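Local coordinates for protein AlyGC (PDB 5GKD) that cleaves alginate as a lyase of polysaccharide lyase family 6, probably by beta-elimination at a site that holds a calcium ion, at residues H132-H137 / H163-H168; D448-D453 / G469-S474; S339-N344 / I364-N369. One frame throughout, in Å; residues are numbered along the deposited sequence.

Contact 1: H132-H137 / H163-H168; sequences HNRFDH and HHRIDH
Arg134 and Arg165 lie side by side on neighbouring rungs of a right-handed parallel beta-helix, the fold of the pectate lyase-like clan, where residues 132-137 and 163-168 pair in parallel register. Backbone bonds alternate between the strands: Phe135 N reaches Arg165 O at 2.9 Å, and Arg165 N and Asp167 N give to the carbonyls of Asn133 and Phe135.

The charged face carries Arg134, Asp136, Arg165 and Asp167. With CG opposite the backbone N (chi1 -173°) and an extended chain, Arg134 grips Asp167 side-on, NE to OD1 at 2.9 Å and NH2 to OD2 at 3.0 Å. Its guanidinium is stacked on that of Arg165, planes 11° apart, while Asp136 OD2 lies over the opposite face. This pairing of like charges is probably offset by the carboxylates, including Glu202, which bridges to Arg165, as Asp136 is bridged by Arg105. A leucine in place of Arg134 would probably leave Asp167 without its two-pronged partner and the Arg165 guanidinium without the flat group stacked on it.

On the other face, Phe135 and Ile166 point inward onto Met150 of the next wall.

Histidines flank the strands. Asn133 N donates to ND1 of His164 within the ring plane at 3.0 Å, and the Asn133 amide, its OD1 bonded to Ser104 N, lies alongside that ring. The His137 and His168 rings are nearly parallel but slid apart, so His168 CB sits over the His137 face, 3.6 Å from its centroid. His168 ND1 meets the anti lone pair of Asp167 OD2 at 2.6 Å, almost straight at 174°.

Contact 2: D448-D453 / G469-S474; sequences DNTLFD and GEYWVS
Asn449 and Ser474 make the one hydrogen bond between residues 448-453 and 469-474, from ND2 to OG at 2.9 Å. The acceptor lies in the plane of the Asn449 amide, but the bond is bent, 141° at the hydrogen. Asn449 leaves its backbone with CG opposite the carbonyl carbon (chi1 -83°), which swings the amide back to the strand although its CB points away from it. Ser474 turns its OG toward that amide. The other end of the Asn449 amide, OD1, has a weak bond to Lys475.

Thr450 places its methyl against the aromatic ring of Tyr471: OG1 is turned opposite the backbone N (chi1 170°) and bonds to Ser445 O, leaving CG2 to face the strand, 3.6 Å from Tyr471 CD2. The two side chains meet at a slant, and the Tyr471 hydroxyl is held by Gln467 O.

These residues belong to the start of the second parallel beta-helix of the chain, where helix 450-457 caps the end of the coil and strand 469-473 belongs to the coil next to it. Asp448 pairs in parallel with Trp472, the CA atoms 5.1 Å apart, and Asn449 takes the N-cap position without a capping bond from its side chain.

Leu451 points from the first turn of the helix toward the interior of the coil, where CD2 approaches Val473 CG2 at 4.3 Å and the side chain also packs on Leu466 and Leu477. On the face shared with Asp448, the Trp472 indole stacks with Phe496, and its NE1 makes a weak bond of 3.4 Å to Glu470 OE1.

Contact 3: S339-N344 / I364-N369; sequences SNMNNN and IKFKDN
An asparagine ladder closes this pair of parallel strands near the C-terminal end of the first beta-helix: Asn344 and Asn369 occupy successive rungs with their amides side by side, planes 10° apart. Residues 339-344 and 364-369 run in parallel register from Ser339 beside Ile364 to Asn342 beside Lys367. Main-chain bonds zip them together, among them Met341 N to Lys365 O at 2.9 Å.

Met341 O takes two donors from opposite faces of its plane: Lys367 N, and Asn369 ND2 at 2.9 Å, the latter bond nearly straight at 170°. The same ND2 also reaches Gly382 O, tying in the following coil.

On the inward face, Met341 extends with CG opposite its backbone N (chi1 -178°) and crosses the Phe366 ring at a slant. CB lies 3.8 Å from Phe366 CD2, and SD makes an oblique Met-aromatic contact with the ring. Ile364 CG2 sits over one face of that ring, while Phe324 of the facing wall meets it edge-to-face.

The outward face is polar. Beyond the strand ends a water bridges Asn343 OD1 and Asp368 OD2, donating to both.

Within the ladder, Asn344 OD1 and ND2 are also bonded to Asn314 N and Ile311 O of the preceding coil. Asn369 OD1 is gripped from opposite faces of its plane, by Asn344 N and by Asn344 ND2, each at 3.0 Å.

In the fold
Contacts 1 and 3 join neighbouring rungs of the same parallel beta-helix, with centres about 33 Å apart; contact 2 belongs to the other helix, its centre about 56 Å from that of contact 1 and about 68 Å from that of contact 3. All three are partly buried, each mixing interior side chains with surface ones. The strand pairs of contacts 1 and 3 turn apolar residues inward, but outside one carries a salt-bridge network flanked by histidines and the other amides and lysines. Contact 2 instead sets a capping helix against a first-coil strand, with sparse polar bonding and mostly apolar or aromatic packing.

Contact 1: H132-H137 / H163-H168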
loop_
_atom_site.group_PDB
_atom_site.type_symbol
_atom_site.label_atom_id
_atom_site.label_comp_id
_atom_site.label_asym_id
_atom_site.label_seq_id
_atom_site.Cartn_x
_atom_site.Cartn_y
_atom_site.Cartn_z
ATOM N N HIS A 132 15.663 4.912 -39.471
ATOM C CA HIS A 132 16.904 5.670 -39.667
ATOM C C HIS A 132 17.113 6.742 -38.601
ATOM O O HIS A 132 17.648 7.809 -38.874
ATOM C CB HIS A 132 16.946 6.283 -41.061
ATOM C CG HIS A 132 16.874 5.264 -42.151
ATOM N ND1 HIS A 132 17.911 4.396 -42.418
ATOM C CD2 HIS A 132 15.878 4.944 -43.013
ATOM C CE1 HIS A 132 17.563 3.602 -43.414
ATOM N NE2 HIS A 132 16.330 3.903 -43.781
ATOM N N ASN A 133 16.728 6.445 -37.372
ATOM C CA ASN A 133 17.048 7.322 -36.262
ATOM C C ASN A 133 18.376 6.936 -35.618
ATOM O O ASN A 133 18.914 5.847 -35.831
ATOM C CB ASN A 133 15.911 7.298 -35.245
ATOM C CG ASN A 133 14.658 7.938 -35.802
ATOM O OD1 ASN A 133 14.754 8.917 -36.537
ATOM N ND2 ASN A 133 13.489 7.383 -35.486
ATOM N N ARG A 134 18.898 7.850 -34.804
ATOM C CA ARG A 134 20.143 7.626 -34.091
ATOM C C ARG A 134 20.012 8.119 -32.657
ATOM O O ARG A 134 19.494 9.213 -32.408
ATOM C CB ARG A 134 21.317 8.331 -34.781
ATOM C CG ARG A 134 22.662 7.992 -34.155
ATOM C CD ARG A 134 23.825 8.588 -34.936
ATOM N NE ARG A 134 25.065 8.419 -34.214
ATOM C CZ ARG A 134 26.180 9.083 -34.473
ATOM N NH1 ARG A 134 26.203 9.965 -35.460
ATOM N NH2 ARG A 134 27.267 8.866 -33.746
ATOM N N PHE A 135 20.479 7.305 -31.719
ATOM C CA PHE A 135 20.529 7.665 -30.306
ATOM C C PHE A 135 21.962 7.419 -29.824
ATOM O O PHE A 135 22.354 6.268 -29.585
ATOM C CB PHE A 135 19.497 6.856 -29.524
ATOM C CG PHE A 135 19.398 7.222 -28.079
ATOM C CD1 PHE A 135 18.530 8.224 -27.657
ATOM C CD2 PHE A 135 20.138 6.535 -27.129
ATOM C CE1 PHE A 135 18.432 8.560 -26.314
ATOM C CE2 PHE A 135 20.029 6.851 -25.791
ATOM C CZ PHE A 135 19.177 7.861 -25.384
ATOM N N ASP A 136 22.740 8.498 -29.679
ATOM C CA ASP A 136 24.180 8.384 -29.481
ATOM C C ASP A 136 24.708 9.391 -28.464
ATOM O O ASP A 136 24.150 10.474 -28.285
ATOM C CB ASP A 136 24.928 8.584 -30.801
ATOM C CG ASP A 136 24.832 10.012 -31.291
ATOM O OD1 ASP A 136 23.827 10.329 -31.939
ATOM O OD2 ASP A 136 25.736 10.827 -31.004
ATOM N N HIS A 137 25.823 9.017 -27.816
ATOM C CA HIS A 137 26.517 9.871 -26.849
ATOM C C HIS A 137 25.561 10.393 -25.776
ATOM O O HIS A 137 25.670 11.526 -25.312
ATOM C CB HIS A 137 27.258 11.025 -27.546
ATOM C CG HIS A 137 28.372 10.570 -28.451
ATOM N ND1 HIS A 137 28.174 10.240 -29.779
ATOM C CD2 HIS A 137 29.692 10.363 -28.208
ATOM C CE1 HIS A 137 29.320 9.858 -30.315
ATOM N NE2 HIS A 137 30.256 9.923 -29.385
ATOM N N HIS A 163 16.974 0.172 -39.394
ATOM C CA HIS A 163 18.398 0.515 -39.423
ATOM C C HIS A 163 18.748 1.579 -38.391
ATOM O O HIS A 163 19.672 2.370 -38.597
ATOM C CB HIS A 163 18.842 0.964 -40.827
ATOM C CG HIS A 163 18.704 -0.108 -41.854
ATOM N ND1 HIS A 163 19.644 -1.099 -42.024
ATOM C CD2 HIS A 163 17.704 -0.385 -42.719
ATOM C CE1 HIS A 163 19.242 -1.923 -42.974
ATOM N NE2 HIS A 163 18.069 -1.511 -43.411
ATOM N N HIS A 164 18.020 1.607 -37.276
ATOM C CA HIS A 164 18.348 2.530 -36.199
ATOM C C HIS A 164 19.764 2.265 -35.710
ATOM O O HIS A 164 20.245 1.131 -35.732
ATOM C CB HIS A 164 17.368 2.380 -35.026
ATOM C CG HIS A 164 15.975 2.856 -35.313
ATOM N ND1 HIS A 164 15.704 3.972 -36.069
ATOM C CD2 HIS A 164 14.773 2.364 -34.927
ATOM C CE1 HIS A 164 14.396 4.154 -36.134
ATOM N NE2 HIS A 164 13.808 3.180 -35.463
ATOM N N ARG A 165 20.436 3.321 -35.272
ATOM C CA ARG A 165 21.797 3.231 -34.762
ATOM C C ARG A 165 21.842 3.712 -33.312
ATOM O O ARG A 165 21.451 4.848 -33.014
ATOM C CB ARG A 165 22.751 4.040 -35.636
ATOM C CG ARG A 165 24.184 3.959 -35.160
ATOM C CD ARG A 165 25.169 4.742 -36.035
ATOM N NE ARG A 165 26.507 4.635 -35.468
ATOM C CZ ARG A 165 27.512 5.462 -35.722
ATOM N NH1 ARG A 165 27.353 6.487 -36.552
ATOM N NH2 ARG A 165 28.677 5.258 -35.130
ATOM N N ILE A 166 22.318 2.849 -32.416
ATOM C CA ILE A 166 22.397 3.136 -30.987
ATOM C C ILE A 166 23.851 2.963 -30.571
ATOM O O ILE A 166 24.337 1.834 -30.458
ATOM C CB ILE A 166 21.462 2.230 -30.177
ATOM C CG1 ILE A 166 20.021 2.391 -30.680
ATOM C CG2 ILE A 166 21.622 2.495 -28.672
ATOM C CD1 ILE A 166 19.057 1.317 -30.218
ATOM N N ASP A 167 24.561 4.073 -30.365
ATOM C CA ASP A 167 26.008 3.976 -30.286
ATOM C C ASP A 167 26.572 4.967 -29.286
ATOM O O ASP A 167 26.012 6.040 -29.070
ATOM C CB ASP A 167 26.663 4.199 -31.658
ATOM C CG ASP A 167 26.489 5.615 -32.171
ATOM O OD1 ASP A 167 25.442 5.892 -32.767
ATOM O OD2 ASP A 167 27.396 6.452 -31.983
ATOM N N HIS A 168 27.699 4.583 -28.684
ATOM C CA HIS A 168 28.479 5.458 -27.810
ATOM C C HIS A 168 27.672 5.996 -26.640
ATOM O O HIS A 168 27.940 7.092 -26.155
ATOM C CB HIS A 168 29.079 6.624 -28.599
ATOM C CG HIS A 168 30.076 6.203 -29.625
ATOM N ND1 HIS A 168 29.741 5.993 -30.946
ATOM C CD2 HIS A 168 31.397 5.931 -29.521
ATOM C CE1 HIS A 168 30.818 5.625 -31.613
ATOM N NE2 HIS A 168 31.833 5.576 -30.769
HETATM O O HOH W 1 20.175 4.670 -41.005
HETATM O O HOH W 2 20.079 5.336 -38.331
#

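Contact 2: D448-D453 / G469-S474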
loop_
_atom_site.group_PDB
_atom_site.type_symbol
_atom_site.label_atom_id
_atom_site.label_comp_id
_atom_site.label_asym_id
_atom_site.label_seq_id
_atom_site.Cartn_x
_atom_site.Cartn_y
_atom_site.Cartn_z
ATOM N N ASP A 448 15.990 12.165 25.724
ATOM C CA ASP A 448 14.598 12.301 25.259
ATOM C C ASP A 448 14.661 13.150 23.978
ATOM O O ASP A 448 15.133 14.274 23.978
ATOM C CB ASP A 448 13.553 12.802 26.247
ATOM C CG ASP A 448 12.142 12.722 25.701
ATOM O OD1 ASP A 448 11.861 11.902 24.820
ATOM O OD2 ASP A 448 11.297 13.497 26.148
ATOM N N ASN A 449 14.220 12.566 22.881
ATOM C CA ASN A 449 14.260 13.236 21.595
ATOM C C ASN A 449 15.636 13.487 21.112
ATOM O O ASN A 449 15.851 14.147 20.153
ATOM C CB ASN A 449 13.563 14.557 21.708
ATOM C CG ASN A 449 12.087 14.433 21.571
ATOM O OD1 ASN A 449 11.425 15.385 21.225
ATOM N ND2 ASN A 449 11.560 13.266 21.846
ATOM N N THR A 450 16.586 12.946 21.801
ATOM C CA THR A 450 17.966 13.200 21.414
ATOM C C THR A 450 18.367 12.400 20.180
ATOM O O THR A 450 19.241 12.825 19.417
ATOM C CB THR A 450 18.878 12.868 22.587
ATOM O OG1 THR A 450 20.237 12.890 22.152
ATOM C CG2 THR A 450 18.545 11.491 23.126
ATOM N N LEU A 451 17.744 11.244 19.977
ATOM C CA LEU A 451 18.003 10.433 18.796
ATOM C C LEU A 451 17.268 10.992 17.582
ATOM O O LEU A 451 17.827 11.051 16.484
ATOM C CB LEU A 451 17.576 8.994 19.086
ATOM C CG LEU A 451 18.059 7.840 18.225
ATOM C CD1 LEU A 451 19.556 7.886 18.129
ATOM C CD2 LEU A 451 17.608 6.541 18.855
ATOM N N PHE A 452 16.020 11.419 17.780
ATOM C CA PHE A 452 15.269 12.110 16.743
ATOM C C PHE A 452 16.041 13.300 16.198
ATOM O O PHE A 452 16.069 13.532 14.987
ATOM C CB PHE A 452 13.921 12.554 17.315
ATOM C CG PHE A 452 13.029 13.255 16.328
ATOM C CD1 PHE A 452 13.118 14.631 16.140
ATOM C CD2 PHE A 452 12.073 12.544 15.613
ATOM C CE1 PHE A 452 12.294 15.280 15.234
ATOM C CE2 PHE A 452 11.240 13.185 14.709
ATOM C CZ PHE A 452 11.347 14.558 14.521
ATOM N N ASP A 453 16.669 14.075 17.080
ATOM C CA ASP A 453 17.376 15.263 16.628
ATOM C C ASP A 453 18.709 14.909 15.991
ATOM O O ASP A 453 19.107 15.532 15.007
ATOM C CB ASP A 453 17.573 16.237 17.792
ATOM C CG ASP A 453 16.262 16.810 18.297
ATOM O OD1 ASP A 453 15.338 16.998 17.482
ATOM O OD2 ASP A 453 16.151 17.067 19.512
ATOM N N GLY A 469 23.451 4.911 28.414
ATOM C CA GLY A 469 22.280 5.481 29.039
ATOM C C GLY A 469 21.010 5.061 28.325
ATOM O O GLY A 469 20.985 4.065 27.604
ATOM N N GLU A 470 19.957 5.849 28.536
ATOM C CA GLU A 470 18.602 5.527 28.105
ATOM C C GLU A 470 18.153 6.514 27.034
ATOM O O GLU A 470 18.297 7.726 27.204
ATOM C CB GLU A 470 17.630 5.546 29.297
ATOM C CG GLU A 470 17.865 4.410 30.306
ATOM C CD GLU A 470 16.783 4.299 31.388
ATOM O OE1 GLU A 470 16.115 5.303 31.701
ATOM O OE2 GLU A 470 16.589 3.185 31.925
ATOM N N TYR A 471 17.601 5.998 25.938
ATOM C CA TYR A 471 17.103 6.834 24.843
ATOM C C TYR A 471 15.614 6.580 24.689
ATOM O O TYR A 471 15.212 5.544 24.155
ATOM C CB TYR A 471 17.843 6.540 23.547
ATOM C CG TYR A 471 19.299 6.887 23.616
ATOM C CD1 TYR A 471 20.214 6.013 24.192
ATOM C CD2 TYR A 471 19.765 8.089 23.120
ATOM C CE1 TYR A 471 21.546 6.327 24.259
ATOM C CE2 TYR A 471 21.096 8.416 23.189
ATOM C CZ TYR A 471 21.982 7.536 23.758
ATOM O OH TYR A 471 23.316 7.858 23.820
ATOM N N TRP A 472 14.805 7.514 25.168
ATOM C CA TRP A 472 13.359 7.403 25.080
ATOM C C TRP A 472 12.912 8.051 23.777
ATOM O O TRP A 472 13.381 9.136 23.424
ATOM C CB TRP A 472 12.697 8.062 26.296
ATOM C CG TRP A 472 12.968 7.285 27.549
ATOM C CD1 TRP A 472 14.069 7.371 28.338
ATOM C CD2 TRP A 472 12.143 6.259 28.121
ATOM N NE1 TRP A 472 13.982 6.469 29.380
ATOM C CE2 TRP A 472 12.808 5.777 29.268
ATOM C CE3 TRP A 472 10.905 5.708 27.777
ATOM C CZ2 TRP A 472 12.277 4.775 30.073
ATOM C CZ3 TRP A 472 10.376 4.721 28.576
ATOM C CH2 TRP A 472 11.062 4.261 29.714
ATOM N N VAL A 473 12.031 7.377 23.049
ATOM C CA VAL A 473 11.721 7.760 21.676
ATOM C C VAL A 473 10.218 7.954 21.572
ATOM O O VAL A 473 9.468 6.986 21.417
ATOM C CB VAL A 473 12.228 6.730 20.663
ATOM C CG1 VAL A 473 11.865 7.160 19.267
ATOM C CG2 VAL A 473 13.733 6.590 20.788
ATOM N N SER A 474 9.777 9.205 21.664
ATOM C CA SER A 474 8.374 9.569 21.582
ATOM C C SER A 474 7.925 9.907 20.169
ATOM O O SER A 474 6.731 10.126 19.953
ATOM C CB SER A 474 8.093 10.772 22.493
ATOM O OG SER A 474 9.072 11.773 22.297
#

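Contact 3: S339-N344 / I364-N369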
loop_
_atom_site.group_PDB
_atom_site.type_symbol
_atom_site.label_atom_id
_atom_site.label_comp_id
_atom_site.label_asym_id
_atom_site.label_seq_id
_atom_site.Cartn_x
_atom_site.Cartn_y
_atom_site.Cartn_z
ATOM N N SER A 339 23.696 -26.985 -34.963
ATOM C CA SER A 339 24.518 -25.882 -34.495
ATOM C C SER A 339 25.995 -26.259 -34.501
ATOM O O SER A 339 26.367 -27.426 -34.666
ATOM C CB SER A 339 24.062 -25.451 -33.094
ATOM O OG SER A 339 22.760 -24.921 -33.181
ATOM N N ASN A 340 26.843 -25.251 -34.297
ATOM C CA ASN A 340 28.292 -25.413 -34.389
ATOM C C ASN A 340 28.999 -24.495 -33.407
ATOM O O ASN A 340 28.711 -23.301 -33.358
ATOM C CB ASN A 340 28.790 -25.118 -35.807
ATOM C CG ASN A 340 28.379 -26.191 -36.804
ATOM O OD1 ASN A 340 29.047 -27.218 -36.927
ATOM N ND2 ASN A 340 27.270 -25.973 -37.492
ATOM N N MET A 341 29.963 -25.045 -32.667
ATOM C CA MET A 341 30.796 -24.277 -31.746
ATOM C C MET A 341 32.267 -24.592 -32.027
ATOM O O MET A 341 32.738 -25.690 -31.705
ATOM C CB MET A 341 30.422 -24.591 -30.296
ATOM C CG MET A 341 31.215 -23.810 -29.285
ATOM S SD MET A 341 30.386 -23.663 -27.690
ATOM C CE MET A 341 31.698 -22.895 -26.738
ATOM N N ASN A 342 32.993 -23.625 -32.601
ATOM C CA ASN A 342 34.335 -23.843 -33.135
ATOM C C ASN A 342 35.281 -22.720 -32.734
ATOM O O ASN A 342 34.869 -21.571 -32.567
ATOM C CB ASN A 342 34.369 -23.896 -34.668
ATOM C CG ASN A 342 33.189 -24.596 -35.256
ATOM O OD1 ASN A 342 32.915 -25.747 -34.926
ATOM N ND2 ASN A 342 32.465 -23.908 -36.130
ATOM N N ASN A 343 36.570 -23.061 -32.644
ATOM C CA ASN A 343 37.663 -22.091 -32.537
ATOM C C ASN A 343 37.515 -21.162 -31.336
ATOM O O ASN A 343 38.010 -20.038 -31.344
ATOM C CB ASN A 343 37.805 -21.292 -33.832
ATOM C CG ASN A 343 38.169 -22.173 -35.004
ATOM O OD1 ASN A 343 37.304 -22.619 -35.749
ATOM N ND2 ASN A 343 39.456 -22.446 -35.161
ATOM N N ASN A 344 36.850 -21.635 -30.292
ATOM C CA ASN A 344 36.739 -20.893 -29.052
ATOM C C ASN A 344 37.912 -21.211 -28.123
ATOM O O ASN A 344 38.618 -22.206 -28.280
ATOM C CB ASN A 344 35.399 -21.192 -28.378
ATOM C CG ASN A 344 34.208 -20.771 -29.252
ATOM O OD1 ASN A 344 33.909 -19.588 -29.372
ATOM N ND2 ASN A 344 33.566 -21.729 -29.886
ATOM N N ILE A 364 24.843 -30.006 -31.369
ATOM C CA ILE A 364 25.907 -29.016 -31.459
ATOM C C ILE A 364 27.186 -29.756 -31.832
ATOM O O ILE A 364 27.646 -30.618 -31.078
ATOM C CB ILE A 364 26.109 -28.265 -30.134
ATOM C CG1 ILE A 364 24.816 -27.639 -29.607
ATOM C CG2 ILE A 364 27.193 -27.221 -30.285
ATOM C CD1 ILE A 364 25.007 -27.005 -28.242
ATOM N N LYS A 365 27.798 -29.396 -32.954
ATOM C CA LYS A 365 29.071 -29.996 -33.321
ATOM C C LYS A 365 30.203 -29.084 -32.877
ATOM O O LYS A 365 30.235 -27.894 -33.213
ATOM C CB LYS A 365 29.172 -30.306 -34.819
ATOM C CG LYS A 365 29.836 -31.704 -35.045
ATOM C CD LYS A 365 30.857 -31.731 -36.184
ATOM C CE LYS A 365 32.007 -32.747 -35.924
ATOM N NZ LYS A 365 31.635 -34.194 -35.711
ATOM N N PHE A 366 31.110 -29.646 -32.104
ATOM C CA PHE A 366 32.250 -28.939 -31.549
ATOM C C PHE A 366 33.482 -29.276 -32.377
ATOM O O PHE A 366 33.722 -30.444 -32.681
ATOM C CB PHE A 366 32.462 -29.340 -30.086
ATOM C CG PHE A 366 31.285 -29.046 -29.183
ATOM C CD1 PHE A 366 30.241 -29.941 -29.069
ATOM C CD2 PHE A 366 31.236 -27.866 -28.451
ATOM C CE1 PHE A 366 29.161 -29.672 -28.237
ATOM C CE2 PHE A 366 30.159 -27.588 -27.625
ATOM C CZ PHE A 366 29.123 -28.490 -27.510
ATOM N N LYS A 367 34.265 -28.260 -32.718
ATOM C CA LYS A 367 35.471 -28.451 -33.506
ATOM C C LYS A 367 36.499 -27.396 -33.130
ATOM O O LYS A 367 36.162 -26.221 -32.996
ATOM C CB LYS A 367 35.169 -28.353 -34.996
ATOM C CG LYS A 367 35.479 -29.583 -35.754
ATOM C CD LYS A 367 34.764 -29.556 -37.079
ATOM C CE LYS A 367 35.334 -30.647 -37.989
ATOM N NZ LYS A 367 35.379 -32.013 -37.372
ATOM N N ASP A 368 37.746 -27.824 -32.947
ATOM C CA ASP A 368 38.864 -26.893 -32.797
ATOM C C ASP A 368 38.655 -25.896 -31.658
ATOM O O ASP A 368 38.933 -24.710 -31.809
ATOM C CB ASP A 368 39.136 -26.148 -34.104
ATOM C CG ASP A 368 39.522 -27.081 -35.228
ATOM O OD1 ASP A 368 40.245 -28.060 -34.956
ATOM O OD2 ASP A 368 39.082 -26.857 -36.379
ATOM N N ASN A 369 38.171 -26.364 -30.511
ATOM C CA ASN A 369 38.136 -25.530 -29.316
ATOM C C ASN A 369 39.317 -25.868 -28.417
ATOM O O ASN A 369 39.676 -27.035 -28.273
ATOM C CB ASN A 369 36.824 -25.705 -28.554
ATOM C CG ASN A 369 35.622 -25.341 -29.395
ATOM O OD1 ASN A 369 35.381 -24.167 -29.679
ATOM N ND2 ASN A 369 34.873 -26.348 -29.815
HETATM O O HOH W 3 37.260 -25.135 -37.322
#